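Local coordinates for penicillin binding protein 2X (Streptococcus thermophilus, PDB 5U47), which probably cross-links peptidoglycan strands as a transpeptidase of the septal cell-division machinery and is probably inactivated by beta-lactams that acylate it, at residues Arg421-Ile426 with Val531-Ser536; Met297-Leu302 with Asn471-Val476; Val417-Ala422 with Ile542-Val547. The protein carries 1 engineered substitution. One frame throughout, in Å; residues are numbered along the deposited sequence.

Contact 1 (Arg421-Ile426 with Val531-Ser536); sequences RAFTAI and VAMVPS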
loop_
_atom_site.group_PDB
_atom_site.type_symbol
_atom_site.label_atom_id
_atom_site.label_comp_id
_atom_site.label_asym_id
_atom_site.label_seq_id
_atom_site.Cartn_x
_atom_site.Cartn_y
_atom_site.Cartn_z
ATOM N N ARG A 421 -10.691 -3.784 0.737
ATOM C CA ARG A 421 -11.030 -4.393 2.016
ATOM C C ARG A 421 -12.470 -4.960 1.972
ATOM O O ARG A 421 -12.706 -6.097 2.376
ATOM C CB ARG A 421 -10.903 -3.356 3.123
ATOM C CG ARG A 421 -11.304 -3.843 4.498
ATOM C CD ARG A 421 -11.104 -2.769 5.564
ATOM N NE ARG A 421 -11.892 -1.590 5.257
ATOM C CZ ARG A 421 -11.889 -0.437 5.938
ATOM N NH1 ARG A 421 -12.643 0.558 5.512
ATOM N NH2 ARG A 421 -11.153 -0.260 7.015
ATOM N N ALA A 422 -13.400 -4.178 1.444
ATOM C CA ALA A 422 -14.805 -4.594 1.344
ATOM C C ALA A 422 -14.939 -5.787 0.411
ATOM O O ALA A 422 -15.673 -6.742 0.721
ATOM C CB ALA A 422 -15.670 -3.436 0.862
ATOM N N PHE A 423 -14.213 -5.741 -0.719
ATOM C CA PHE A 423 -14.252 -6.843 -1.678
ATOM C C PHE A 423 -13.770 -8.171 -1.081
ATOM O O PHE A 423 -14.241 -9.241 -1.500
ATOM C CB PHE A 423 -13.441 -6.553 -2.951
ATOM C CG PHE A 423 -13.994 -5.435 -3.815
ATOM C CD1 PHE A 423 -15.359 -5.310 -4.056
ATOM C CD2 PHE A 423 -13.130 -4.567 -4.464
ATOM C CE1 PHE A 423 -15.854 -4.296 -4.889
ATOM C CE2 PHE A 423 -13.618 -3.554 -5.289
ATOM C CZ PHE A 423 -14.979 -3.420 -5.492
ATOM N N THR A 424 -12.860 -8.128 -0.103
ATOM C CA THR A 424 -12.385 -9.379 0.469
ATOM C C THR A 424 -13.511 -10.173 1.143
ATOM O O THR A 424 -13.443 -11.389 1.160
ATOM C CB THR A 424 -11.213 -9.227 1.486
ATOM O OG1 THR A 424 -11.633 -8.433 2.603
ATOM C CG2 THR A 424 -10.025 -8.619 0.860
ATOM N N ALA A 425 -14.527 -9.502 1.709
ATOM C CA ALA A 425 -15.620 -10.213 2.369
ATOM C C ALA A 425 -16.453 -10.961 1.325
ATOM O O ALA A 425 -16.951 -12.044 1.566
ATOM C CB ALA A 425 -16.490 -9.258 3.161
ATOM N N ILE A 426 -16.569 -10.382 0.140
ATOM C CA ILE A 426 -17.295 -11.017 -0.945
ATOM C C ILE A 426 -16.534 -12.250 -1.436
ATOM O O ILE A 426 -17.147 -13.291 -1.660
ATOM C CB ILE A 426 -17.506 -10.022 -2.092
ATOM C CG1 ILE A 426 -18.301 -8.800 -1.606
ATOM C CG2 ILE A 426 -18.188 -10.695 -3.288
ATOM C CD1 ILE A 426 -19.729 -9.083 -1.205
ATOM N N VAL A 531 -14.463 -4.568 -10.907
ATOM C CA VAL A 531 -13.914 -5.524 -9.960
ATOM C C VAL A 531 -14.146 -6.886 -10.584
ATOM O O VAL A 531 -15.201 -7.103 -11.207
ATOM C CB VAL A 531 -14.543 -5.460 -8.568
ATOM C CG1 VAL A 531 -16.056 -5.708 -8.601
ATOM C CG2 VAL A 531 -13.839 -6.443 -7.643
ATOM N N ALA A 532 -13.152 -7.766 -10.472
ATOM C CA ALA A 532 -13.218 -9.113 -11.021
ATOM C C ALA A 532 -12.620 -10.098 -10.016
ATOM O O ALA A 532 -11.630 -9.782 -9.332
ATOM C CB ALA A 532 -12.466 -9.173 -12.339
ATOM N N MET A 533 -13.252 -11.264 -9.910
ATOM C CA MET A 533 -12.844 -12.325 -9.012
ATOM C C MET A 533 -12.868 -13.639 -9.774
ATOM O O MET A 533 -13.834 -13.959 -10.456
ATOM C CB MET A 533 -13.771 -12.405 -7.788
ATOM C CG MET A 533 -13.856 -11.101 -7.009
ATOM S SD MET A 533 -15.010 -11.209 -5.654
ATOM C CE MET A 533 -15.160 -9.519 -5.086
ATOM N N VAL A 534 -11.790 -14.397 -9.661
ATOM C CA VAL A 534 -11.669 -15.628 -10.392
ATOM C C VAL A 534 -10.950 -16.663 -9.534
ATOM O O VAL A 534 -10.073 -16.288 -8.733
ATOM C CB VAL A 534 -10.900 -15.375 -11.719
ATOM C CG1 VAL A 534 -9.452 -14.998 -11.455
ATOM C CG2 VAL A 534 -10.967 -16.575 -12.646
ATOM N N PRO A 535 -11.383 -17.926 -9.561
ATOM C CA PRO A 535 -12.594 -18.394 -10.241
ATOM C C PRO A 535 -13.783 -17.906 -9.419
ATOM O O PRO A 535 -13.617 -17.541 -8.262
ATOM C CB PRO A 535 -12.489 -19.919 -10.193
ATOM C CG PRO A 535 -11.163 -20.238 -9.618
ATOM C CD PRO A 535 -10.613 -19.019 -8.957
ATOM N N SER A 536 -14.969 -17.896 -10.002
ATOM C CA SER A 536 -16.123 -17.311 -9.338
ATOM C C SER A 536 -16.581 -17.987 -8.046
ATOM O O SER A 536 -16.823 -17.324 -7.042
ATOM C CB SER A 536 -17.296 -17.227 -10.322
ATOM O OG SER A 536 -18.442 -16.714 -9.671
#

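Contact 2 (Met297-Leu302 with Asn471-Val476); sequences MKVMLL and NYMISV. With ACT (acetate ion), chain D.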
loop_
_atom_site.group_PDB
_atom_site.type_symbol
_atom_site.label_atom_id
_atom_site.label_comp_id
_atom_site.label_asym_id
_atom_site.label_seq_id
_atom_site.Cartn_x
_atom_site.Cartn_y
_atom_site.Cartn_z
ATOM N N MET A 297 -20.054 -0.382 -5.969
ATOM C CA MET A 297 -20.649 -0.379 -4.632
ATOM C C MET A 297 -21.932 -1.239 -4.605
ATOM O O MET A 297 -22.322 -1.701 -3.556
ATOM C CB MET A 297 -20.925 1.046 -4.124
ATOM C CG MET A 297 -21.485 1.130 -2.711
ATOM S SD MET A 297 -20.381 0.532 -1.400
ATOM C CE MET A 297 -19.141 1.808 -1.389
ATOM N N LYS A 298 -22.543 -1.478 -5.764
ATOM C CA LYS A 298 -23.720 -2.348 -5.861
ATOM C C LYS A 298 -23.411 -3.786 -5.438
ATOM O O LYS A 298 -24.329 -4.545 -5.157
ATOM C CB LYS A 298 -24.291 -2.361 -7.290
ATOM C CG LYS A 298 -24.774 -1.002 -7.771
ATOM C CD LYS A 298 -25.308 -1.022 -9.194
ATOM C CE LYS A 298 -25.942 0.334 -9.511
ATOM N NZ LYS A 298 -26.094 0.612 -10.944
ATOM N N VAL A 299 -22.129 -4.158 -5.406
ATOM C CA VAL A 299 -21.719 -5.486 -4.948
ATOM C C VAL A 299 -22.057 -5.548 -3.462
ATOM O O VAL A 299 -22.689 -6.509 -3.010
ATOM C CB VAL A 299 -20.212 -5.749 -5.194
ATOM C CG1 VAL A 299 -19.744 -7.056 -4.571
ATOM C CG2 VAL A 299 -19.901 -5.782 -6.689
ATOM N N MET A 300 -21.637 -4.525 -2.714
ATOM C CA MET A 300 -21.931 -4.455 -1.282
ATOM C C MET A 300 -23.446 -4.402 -1.062
ATOM O O MET A 300 -23.969 -5.102 -0.193
ATOM C CB MET A 300 -21.288 -3.232 -0.628
ATOM C CG MET A 300 -19.791 -3.276 -0.353
ATOM S SD MET A 300 -18.663 -3.454 -1.752
ATOM C CE MET A 300 -18.494 -5.213 -1.817
ATOM N N LEU A 301 -24.134 -3.575 -1.858
ATOM C CA LEU A 301 -25.591 -3.417 -1.755
ATOM C C LEU A 301 -26.316 -4.724 -1.924
ATOM O O LEU A 301 -27.151 -5.077 -1.106
ATOM C CB LEU A 301 -26.137 -2.463 -2.807
ATOM C CG LEU A 301 -27.682 -2.362 -2.714
ATOM C CD1 LEU A 301 -28.093 -1.508 -1.526
ATOM C CD2 LEU A 301 -28.270 -1.813 -3.966
ATOM N N LEU A 302 -26.016 -5.417 -3.016
ATOM C CA LEU A 302 -26.618 -6.698 -3.312
ATOM C C LEU A 302 -26.357 -7.715 -2.210
ATOM O O LEU A 302 -27.273 -8.448 -1.833
ATOM C CB LEU A 302 -26.101 -7.243 -4.642
ATOM C CG LEU A 302 -26.655 -8.603 -5.080
ATOM C CD1 LEU A 302 -28.160 -8.545 -5.260
ATOM C CD2 LEU A 302 -25.999 -9.059 -6.367
ATOM N N ASN A 471 -22.273 -15.336 -7.663
ATOM C CA ASN A 471 -22.977 -15.985 -8.764
ATOM C C ASN A 471 -23.780 -14.958 -9.591
ATOM O O ASN A 471 -23.732 -14.993 -10.816
ATOM C CB ASN A 471 -23.862 -17.121 -8.278
ATOM C CG ASN A 471 -24.568 -17.818 -9.427
ATOM O OD1 ASN A 471 -23.924 -18.275 -10.372
ATOM N ND2 ASN A 471 -25.891 -17.873 -9.369
ATOM N N TYR A 472 -24.486 -14.034 -8.940
ATOM C CA TYR A 472 -25.216 -12.993 -9.692
ATOM C C TYR A 472 -24.246 -12.153 -10.524
ATOM O O TYR A 472 -24.574 -11.733 -11.632
ATOM C CB TYR A 472 -26.059 -12.084 -8.777
ATOM C CG TYR A 472 -27.240 -12.782 -8.135
ATOM C CD1 TYR A 472 -28.236 -13.352 -8.915
ATOM C CD2 TYR A 472 -27.391 -12.829 -6.753
ATOM C CE1 TYR A 472 -29.333 -13.989 -8.341
ATOM C CE2 TYR A 472 -28.475 -13.464 -6.176
ATOM C CZ TYR A 472 -29.441 -14.038 -6.976
ATOM O OH TYR A 472 -30.520 -14.661 -6.406
ATOM N N MET A 473 -23.046 -11.942 -9.998
ATOM C CA MET A 473 -22.000 -11.176 -10.706
ATOM C C MET A 473 -21.455 -11.859 -11.974
ATOM O O MET A 473 -20.835 -11.194 -12.810
ATOM C CB MET A 473 -20.853 -10.824 -9.747
ATOM C CG MET A 473 -21.201 -9.728 -8.756
ATOM S SD MET A 473 -19.977 -9.529 -7.437
ATOM C CE MET A 473 -18.637 -8.737 -8.317
ATOM N N ILE A 474 -21.658 -13.166 -12.127
ATOM C CA ILE A 474 -21.245 -13.851 -13.362
ATOM C C ILE A 474 -22.068 -13.294 -14.535
ATOM O O ILE A 474 -21.536 -13.036 -15.633
ATOM C CB ILE A 474 -21.439 -15.386 -13.277
ATOM C CG1 ILE A 474 -20.460 -16.008 -12.265
ATOM C CG2 ILE A 474 -21.275 -16.041 -14.650
ATOM C CD1 ILE A 474 -20.709 -17.476 -11.990
ATOM N N SER A 475 -23.362 -13.098 -14.292
ATOM C CA SER A 475 -24.277 -12.606 -15.331
ATOM C C SER A 475 -23.956 -11.214 -15.833
ATOM O O SER A 475 -24.291 -10.877 -16.964
ATOM C CB SER A 475 -25.741 -12.693 -14.878
ATOM O OG SER A 475 -26.089 -14.041 -14.643
ATOM N N VAL A 476 -23.321 -10.393 -15.006
ATOM C CA VAL A 476 -22.897 -9.078 -15.471
ATOM C C VAL A 476 -22.052 -9.267 -16.738
ATOM O O VAL A 476 -22.115 -8.464 -17.663
ATOM C CB VAL A 476 -22.059 -8.350 -14.397
ATOM C CG1 VAL A 476 -21.462 -7.071 -14.964
ATOM C CG2 VAL A 476 -22.909 -8.052 -13.173
HETATM C C ACT D . -26.871 -15.390 -18.161
HETATM O O ACT D . -26.869 -15.124 -16.943
HETATM O OXT ACT D . -25.833 -15.761 -18.755
HETATM C CH3 ACT D . -28.162 -15.274 -18.925
#

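Contact 3 (Val417-Ala422 with Ile542-Val547); sequences VQMLRA and IMYVTV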
loop_
_atom_site.group_PDB
_atom_site.type_symbol
_atom_site.label_atom_id
_atom_site.label_comp_id
_atom_site.label_asym_id
_atom_site.label_seq_id
_atom_site.Cartn_x
_atom_site.Cartn_y
_atom_site.Cartn_z
ATOM N N VAL A 417 -8.188 1.417 -1.240
ATOM C CA VAL A 417 -7.920 0.366 -0.259
ATOM C C VAL A 417 -9.179 0.017 0.575
ATOM O O VAL A 417 -9.332 -1.127 0.980
ATOM C CB VAL A 417 -6.657 0.656 0.562
ATOM C CG1 VAL A 417 -6.881 1.843 1.503
ATOM C CG2 VAL A 417 -6.191 -0.596 1.299
ATOM N N GLN A 418 -10.084 0.978 0.803
ATOM C CA GLN A 418 -11.375 0.668 1.469
ATOM C C GLN A 418 -12.229 -0.258 0.586
ATOM O O GLN A 418 -12.866 -1.206 1.073
ATOM C CB GLN A 418 -12.139 1.935 1.818
ATOM C CG GLN A 418 -11.542 2.690 2.987
ATOM C CD GLN A 418 -12.254 3.988 3.264
ATOM O OE1 GLN A 418 -12.649 4.697 2.331
ATOM N NE2 GLN A 418 -12.390 4.330 4.546
ATOM N N MET A 419 -12.215 -0.004 -0.725
ATOM C CA MET A 419 -12.935 -0.873 -1.635
ATOM C C MET A 419 -12.336 -2.276 -1.627
ATOM O O MET A 419 -13.063 -3.259 -1.592
ATOM C CB MET A 419 -12.960 -0.304 -3.061
ATOM C CG MET A 419 -13.750 1.000 -3.190
ATOM S SD MET A 419 -15.482 0.866 -2.679
ATOM C CE MET A 419 -16.140 -0.293 -3.870
ATOM N N LEU A 420 -11.009 -2.371 -1.663
ATOM C CA LEU A 420 -10.347 -3.680 -1.649
ATOM C C LEU A 420 -10.717 -4.467 -0.399
ATOM O O LEU A 420 -10.998 -5.658 -0.477
ATOM C CB LEU A 420 -8.818 -3.534 -1.757
ATOM C CG LEU A 420 -8.291 -2.900 -3.070
ATOM C CD1 LEU A 420 -6.775 -2.732 -2.993
ATOM C CD2 LEU A 420 -8.655 -3.746 -4.288
ATOM N N ARG A 421 -10.691 -3.784 0.737
ATOM C CA ARG A 421 -11.030 -4.393 2.016
ATOM C C ARG A 421 -12.470 -4.960 1.972
ATOM O O ARG A 421 -12.706 -6.097 2.376
ATOM C CB ARG A 421 -10.903 -3.356 3.123
ATOM C CG ARG A 421 -11.304 -3.843 4.498
ATOM C CD ARG A 421 -11.104 -2.769 5.564
ATOM N NE ARG A 421 -11.892 -1.590 5.257
ATOM C CZ ARG A 421 -11.889 -0.437 5.938
ATOM N NH1 ARG A 421 -12.643 0.558 5.512
ATOM N NH2 ARG A 421 -11.153 -0.260 7.015
ATOM N N ALA A 422 -13.400 -4.178 1.444
ATOM C CA ALA A 422 -14.805 -4.594 1.344
ATOM C C ALA A 422 -14.939 -5.787 0.411
ATOM O O ALA A 422 -15.673 -6.742 0.721
ATOM C CB ALA A 422 -15.670 -3.436 0.862
ATOM N N ILE A 542 -8.548 -11.263 -6.742
ATOM C CA ILE A 542 -9.435 -10.130 -6.922
ATOM C C ILE A 542 -8.603 -9.091 -7.682
ATOM O O ILE A 542 -7.417 -8.874 -7.366
ATOM C CB ILE A 542 -9.820 -9.443 -5.586
ATOM C CG1 ILE A 542 -10.529 -10.408 -4.640
ATOM C CG2 ILE A 542 -10.726 -8.231 -5.841
ATOM C CD1 ILE A 542 -10.550 -9.905 -3.198
ATOM N N MET A 543 -9.216 -8.453 -8.663
ATOM C CA MET A 543 -8.566 -7.362 -9.369
ATOM C C MET A 543 -9.525 -6.180 -9.435
ATOM O O MET A 543 -10.723 -6.348 -9.697
ATOM C CB MET A 543 -8.120 -7.791 -10.757
ATOM C CG MET A 543 -7.294 -6.737 -11.453
ATOM S SD MET A 543 -6.503 -7.391 -12.933
ATOM C CE MET A 543 -5.441 -6.006 -13.313
ATOM N N TYR A 544 -9.000 -4.988 -9.203
ATOM C CA TYR A 544 -9.800 -3.754 -9.235
ATOM C C TYR A 544 -9.084 -2.739 -10.095
ATOM O O TYR A 544 -7.900 -2.443 -9.863
ATOM C CB TYR A 544 -9.994 -3.247 -7.810
ATOM C CG TYR A 544 -10.788 -1.972 -7.629
ATOM C CD1 TYR A 544 -12.046 -1.816 -8.201
ATOM C CD2 TYR A 544 -10.349 -0.985 -6.771
ATOM C CE1 TYR A 544 -12.799 -0.671 -7.984
ATOM C CE2 TYR A 544 -11.094 0.172 -6.558
ATOM C CZ TYR A 544 -12.323 0.318 -7.155
ATOM O OH TYR A 544 -13.068 1.463 -6.941
ATOM N N VAL A 545 -9.801 -2.194 -11.076
ATOM C CA VAL A 545 -9.240 -1.239 -12.025
ATOM C C VAL A 545 -10.115 -0.016 -12.112
ATOM O O VAL A 545 -11.345 -0.148 -12.108
ATOM C CB VAL A 545 -9.123 -1.886 -13.424
ATOM C CG1 VAL A 545 -8.545 -0.911 -14.442
ATOM C CG2 VAL A 545 -8.272 -3.135 -13.346
ATOM N N THR A 546 -9.491 1.166 -12.182
ATOM C CA THR A 546 -10.201 2.426 -12.323
ATOM C C THR A 546 -9.480 3.307 -13.350
ATOM O O THR A 546 -8.285 3.188 -13.537
ATOM C CB THR A 546 -10.279 3.237 -11.000
ATOM O OG1 THR A 546 -9.011 3.858 -10.717
ATOM C CG2 THR A 546 -10.712 2.354 -9.801
ATOM N N VAL A 547 -10.243 4.156 -14.024
ATOM C CA VAL A 547 -9.734 5.148 -14.951
ATOM C C VAL A 547 -10.678 6.352 -14.855
ATOM O O VAL A 547 -11.913 6.203 -14.935
ATOM C CB VAL A 547 -9.610 4.633 -16.414
ATOM C CG1 VAL A 547 -10.937 4.153 -16.956
ATOM C CG2 VAL A 547 -9.029 5.719 -17.315
#

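Contact 1 (Arg421-Ile426 with Val531-Ser536)
Met533 and Val531, alternate residues on one face of strand 526-534, meet Phe423 and Ile426 of helix 416-427 in a buried contact of apolar side chains. Val531 faces the Phe423 side chain head-on and lays a methyl over the ring: CG2 stands 3.6 Å from the centroid of the Phe423 ring and only 8° off the ring normal, a CH-pi contact almost centred on the face. CB and CG1 of Val531 lie toward the CZ end of the ring, where Val531 CB is 3.7 Å from Phe423 CZ. Met533 runs out extended beyond CG, which carries its methyl to the helix backbone; CE sits 3.7 Å from Phe423 O and 4.0 Å from Phe423 CB. The same methyl meets Ile426, whose side chain crosses that of Met533 at about a right angle, with Ile426 CG2 3.7 Å from Met533 CE. One thioether methyl thus touches two residues three apart, about one helical turn. The helix lies against the central antiparallel sheet of the transpeptidase domain, and the segment axes 421-426 and 531-534 cross at -36°. Met300 and Ser303 of helix 297-308 pack on its flank, while Lys505 and Thr503 of strand 503-510 adjoin Val531 and Met533.

Contact 2 (Met297-Leu302 with Asn471-Val476)
Tyr472 and Met473 of helix 463-478 pack against Leu302 and Val299 of helix 297-308, a helix-helix contact inside the transpeptidase domain. Helix 297-308 carries Lys298 of a probable SxxK motif, the pattern that in penicillin-binding proteins begins with the acylated serine, here probably Ser295. Lys298 NZ is hydrogen-bonded to Ser295, Ser354 and Asn356; the contact thus packs the helix that presents Lys298 to this cluster. Tyr472 contributes the root of its side chain: Leu302 reaches across it at about a right angle, with Leu302 CD2 3.9 Å from Tyr472 CB and 4.0 Å from Tyr472 CD2. The Tyr472 ring goes on to meet Phe311 edge-to-face. Met473 comes next, and the bend at its chi3 (74°) swings the methyl to the side, so that CE and SD both lie against the branches of Val299. Met473 CE lies 3.6 Å from Val299 CG2, while Met473 SD is 3.8 Å from each of the two valine methyls, CG1 and CG2. Phe351 of helix 347-352 touches both Leu302 and Met473. Further on, Ser475 takes no part in the interface and binds an acetate ion, probably from the crystallisation liquor, which Thr478 also holds; the hydroxyl donates its hydrogen bond from Ser475 OG to the acetate O over 2.7 Å.

Contact 3 (Val417-Ala422 with Ile542-Val547)
The central antiparallel sheet of the transpeptidase domain, in the fold shared with beta-lactamases, is covered here by helix 416-427, whose Met419 and Leu420 receive Tyr544 from strand 541-548. Tyr544 is the one strand residue in direct touch with the helix segment, and the backbones come nearest at Leu420 and Tyr544, whose CA atoms are 7.6 Å apart. The tyrosine leaves the strand toward the helix with CG anti to the backbone N (chi1 180°), and its side chain runs across the helix, the base against Leu420 and the outer ring against Met419. The CB bond of Leu420 does not point at the strand, but with CD1 anti to CA (chi2 176°) the other branch, CD2, is the one that turns to the tyrosine, and Leu420 CD2 comes within 3.8 Å of Tyr544 CB and 4.1 Å of Tyr544 CD2. On the sheet side the same leucine also touches Thr249 and Val251 of strand 245-252, which pairs with strand 541-548. Thr546, two residues along from the tyrosine, lays its CG2 methyl 3.7 Å above one face of the Tyr544 ring, offset toward the rim. Met543 and Val545, the residues on either side of Tyr544 in the strand, pack instead against helices 224-241 and 558-572, so the sheet is sandwiched between helical layers. The phenol end is polar yet buried, and its hydrogen bond is made with the hydroxyl of Tyr291; the contacts from the 417-422 segment are van der Waals packing. Met419 crosses the outer half of the ring obliquely. Its CB is 4.0 Å from Tyr544 CE2, and one carbon further out Met419 CG approaches Tyr544 OH at 3.8 Å.

Contacts 1 and 3 use successive turns of helix 416-427 against neighbouring strands of one sheet, their centres about 9 Å apart. Ala532 O and Met543 N, 2.8 Å apart, probably hydrogen-bond the two strands, and Phe423 CE2 reaches Tyr544 CD1 at 3.7 Å in an edge-to-face pairing. Contact 2 adjoins contact 1, with centres about 10 Å apart, through Ile426 CG1 and Val299 CG1 at 3.7 Å; contact 3 is more distant, its centre about 14 Å from that of contact 2, although Met297 CE still meets Met419 SD at 4.0 Å. Together they pack the core beside the probable active site: Lys298 lies on helix 297-308, and Lys505 touches Val531, Val299 and Met473.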